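Local coordinates for protein flagellin B1 (Methanocaldococcus jannaschii DSM 2661, PDB 5YA6) that probably serves as a building block of the archaellum filament, the archaeal motility structure, and binds calcium, at residues T70-A75 with G98-A103. Numbering follows the deposited sequence.
With CA (calcium ion), chain D.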
ATOM      1  N   THR B  70      12.718  11.136 -22.510  1.00 15.56           N
ATOM      2  CA  THR B  70      12.254  12.490 -22.512  1.00 16.36           C
ATOM      3  C   THR B  70      11.094  12.702 -23.523  1.00 15.48           C
ATOM      4  O   THR B  70      10.602  13.783 -23.648  1.00 17.58           O
ATOM      5  CB  THR B  70      13.345  13.408 -22.979  1.00 17.74           C
ATOM      6  OG1 THR B  70      13.930  12.792 -24.134  1.00 17.03           O
ATOM      7  CG2 THR B  70      14.491  13.600 -21.884  1.00 18.01           C
ATOM      8  N   ALA B  71      10.653  11.642 -24.133  1.00 15.90           N
ATOM      9  CA  ALA B  71       9.491  11.693 -25.048  1.00 17.69           C
ATOM     10  C   ALA B  71       8.175  12.142 -24.405  1.00 18.85           C
ATOM     11  O   ALA B  71       7.247  12.568 -25.115  1.00 18.48           O
ATOM     12  CB  ALA B  71       9.302  10.317 -25.696  1.00 16.69           C
ATOM     13  N   THR B  72       8.019  11.941 -23.077  1.00 15.46           N
ATOM     14  CA  THR B  72       6.877  12.414 -22.341  1.00 16.50           C
ATOM     15  C   THR B  72       6.859  13.908 -22.087  1.00 17.94           C
ATOM     16  O   THR B  72       5.856  14.468 -21.565  1.00 19.72           O
ATOM     17  CB  THR B  72       6.868  11.656 -20.964  1.00 16.09           C
ATOM     18  OG1 THR B  72       8.198  11.737 -20.347  1.00 14.47           O
ATOM     19  CG2 THR B  72       6.555  10.162 -21.157  1.00 15.42           C
ATOM     20  N   LEU B  73       7.979  14.581 -22.350  1.00 18.88           N
ATOM     21  CA  LEU B  73       8.109  15.984 -21.979  1.00 24.65           C
ATOM     22  C   LEU B  73       7.158  16.881 -22.806  1.00 24.88           C
ATOM     23  O   LEU B  73       7.186  16.832 -24.044  1.00 23.49           O
ATOM     24  CB  LEU B  73       9.580  16.389 -22.152  1.00 28.07           C
ATOM     25  CG  LEU B  73      10.033  17.721 -21.607  1.00 33.41           C
ATOM     26  CD1 LEU B  73       9.739  17.828 -20.131  1.00 36.39           C
ATOM     27  CD2 LEU B  73      11.535  17.855 -21.847  1.00 34.95           C
ATOM     28  N   GLY B  74       6.272  17.591 -22.098  1.00 23.36           N
ATOM     29  CA  GLY B  74       5.314  18.555 -22.687  1.00 25.67           C
ATOM     30  C   GLY B  74       4.123  17.888 -23.368  1.00 27.21           C
ATOM     31  O   GLY B  74       3.358  18.553 -24.068  1.00 28.57           O
ATOM     32  N   ALA B  75       3.981  16.578 -23.196  1.00 24.23           N
ATOM     33  CA  ALA B  75       2.993  15.793 -23.920  1.00 25.02           C
ATOM     34  C   ALA B  75       1.690  15.588 -23.157  1.00 27.82           C
ATOM     35  O   ALA B  75       1.700  15.223 -21.981  1.00 26.12           O
ATOM     36  CB  ALA B  75       3.561  14.454 -24.309  1.00 26.64           C
ATOM     37  N   GLY B  98       9.479   8.499 -17.239  1.00 11.97           N
ATOM     38  CA  GLY B  98       9.280   9.621 -18.220  1.00 12.73           C
ATOM     39  C   GLY B  98       9.645  10.904 -17.550  1.00 13.06           C
ATOM     40  O   GLY B  98       9.202  11.200 -16.420  1.00 13.50           O
ATOM     41  N   VAL B  99      10.364  11.763 -18.292  1.00 13.59           N
ATOM     42  CA  VAL B  99      10.621  13.098 -17.848  1.00 14.77           C
ATOM     43  C   VAL B  99       9.388  14.013 -18.043  1.00 15.49           C
ATOM     44  O   VAL B  99       8.824  14.091 -19.154  1.00 17.15           O
ATOM     45  CB  VAL B  99      11.856  13.685 -18.568  1.00 15.99           C
ATOM     46  CG1 VAL B  99      12.094  15.140 -18.158  1.00 17.29           C
ATOM     47  CG2 VAL B  99      13.054  12.767 -18.378  1.00 17.19           C
ATOM     48  N   ILE B 100       8.939  14.696 -16.997  1.00 16.44           N
ATOM     49  CA  ILE B 100       7.827  15.653 -17.074  1.00 16.91           C
ATOM     50  C   ILE B 100       8.338  17.083 -16.927  1.00 19.34           C
ATOM     51  O   ILE B 100       7.912  18.013 -17.661  1.00 20.15           O
ATOM     52  CB  ILE B 100       6.714  15.332 -16.025  1.00 16.87           C
ATOM     53  CG1 ILE B 100       6.154  13.920 -16.306  1.00 17.70           C
ATOM     54  CG2 ILE B 100       5.604  16.366 -16.081  1.00 18.17           C
ATOM     55  CD1 ILE B 100       5.489  13.659 -17.662  1.00 17.40           C
ATOM     56  N   GLN B 101       9.260  17.295 -16.010  1.00 18.70           N
ATOM     57  CA  GLN B 101       9.840  18.600 -15.807  1.00 19.05           C
ATOM     58  C   GLN B 101      11.264  18.386 -15.257  1.00 19.17           C
ATOM     59  O   GLN B 101      11.467  17.583 -14.357  1.00 17.52           O
ATOM     60  CB  GLN B 101       8.907  19.279 -14.869  1.00 24.03           C
ATOM     61  CG  GLN B 101       9.317  20.593 -14.335  1.00 26.93           C
ATOM     62  CD  GLN B 101       8.146  21.184 -13.577  1.00 27.79           C
ATOM     63  OE1 GLN B 101       7.071  21.424 -14.158  1.00 28.77           O
ATOM     64  NE2 GLN B 101       8.312  21.356 -12.269  1.00 29.28           N
ATOM     65  N   ASP B 102      12.274  18.987 -15.875  1.00 17.01           N
ATOM     66  CA  ASP B 102      13.632  18.765 -15.423  1.00 16.72           C
ATOM     67  C   ASP B 102      14.551  19.874 -15.999  1.00 18.17           C
ATOM     68  O   ASP B 102      15.123  19.669 -17.026  1.00 20.19           O
ATOM     69  CB  ASP B 102      14.069  17.382 -15.882  1.00 16.04           C
ATOM     70  CG  ASP B 102      15.475  17.042 -15.502  1.00 15.11           C
ATOM     71  OD1 ASP B 102      16.074  17.718 -14.618  1.00 15.62           O
ATOM     72  OD2 ASP B 102      15.925  16.067 -16.039  1.00 16.62           O
ATOM     73  N   ALA B 103      14.699  20.981 -15.272  1.00 21.43           N
ATOM     74  CA  ALA B 103      15.446  22.194 -15.797  1.00 19.56           C
ATOM     75  C   ALA B 103      16.893  21.881 -16.142  1.00 24.06           C
ATOM     76  O   ALA B 103      17.406  22.280 -17.220  1.00 24.63           O
ATOM     77  CB  ALA B 103      15.396  23.313 -14.748  1.00 20.95           C
TER
HETATM   78 CA    CA D 301      16.635  18.046 -12.448  1.00 17.45          CA
HETATM   79  O   HOH W   1       5.947  17.931 -19.467  1.00 30.13           O
HETATM   80  O   HOH W   2      16.450  20.487 -12.420  1.00 18.74           O
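Two overlapping beta turns, type I from Thr70 to Leu73 and type II from Thr72 to Ala75, bring Thr70, Thr72 and Leu73 against Gly98, Val99 and Ile100, where the chain of strand 94-99 turns a corner at Ile100. The hydroxyl of Thr72 makes the direct bond: OG1 donates to Val99 O at 2.7 Å, from 43° above the carbonyl plane. The chi1 of Thr72, 49°, sets OG1 between its own N and C, turned to the strand. Ile100 CD1 packs 4.1 Å from Thr72 CB. Leu73 brings CD1 to 4.1 Å from Val99 CG1 and 3.1 Å from Ile100 O, a tight approach of a methyl to a carbonyl oxygen. Thr70 and Val99 lie alongside each other, pointing the same way, with their CG2 methyls 3.9 Å apart. One water links the backbones, accepting from Gly74 N and donating to Ile100 O. Ile100 and Gln101 form a classic beta bulge opposite Ile117. Just beyond, Asp102 OD1 binds calcium at 2.3 Å, with Asp104, Ser106, Asn113 and Asp116. A valine in place of Thr72 would probably leave Val99 O without this hydroxyl partner. One hydroxyl bond and a water thus fix the turn, and methyls pack beside the chain leading to calcium.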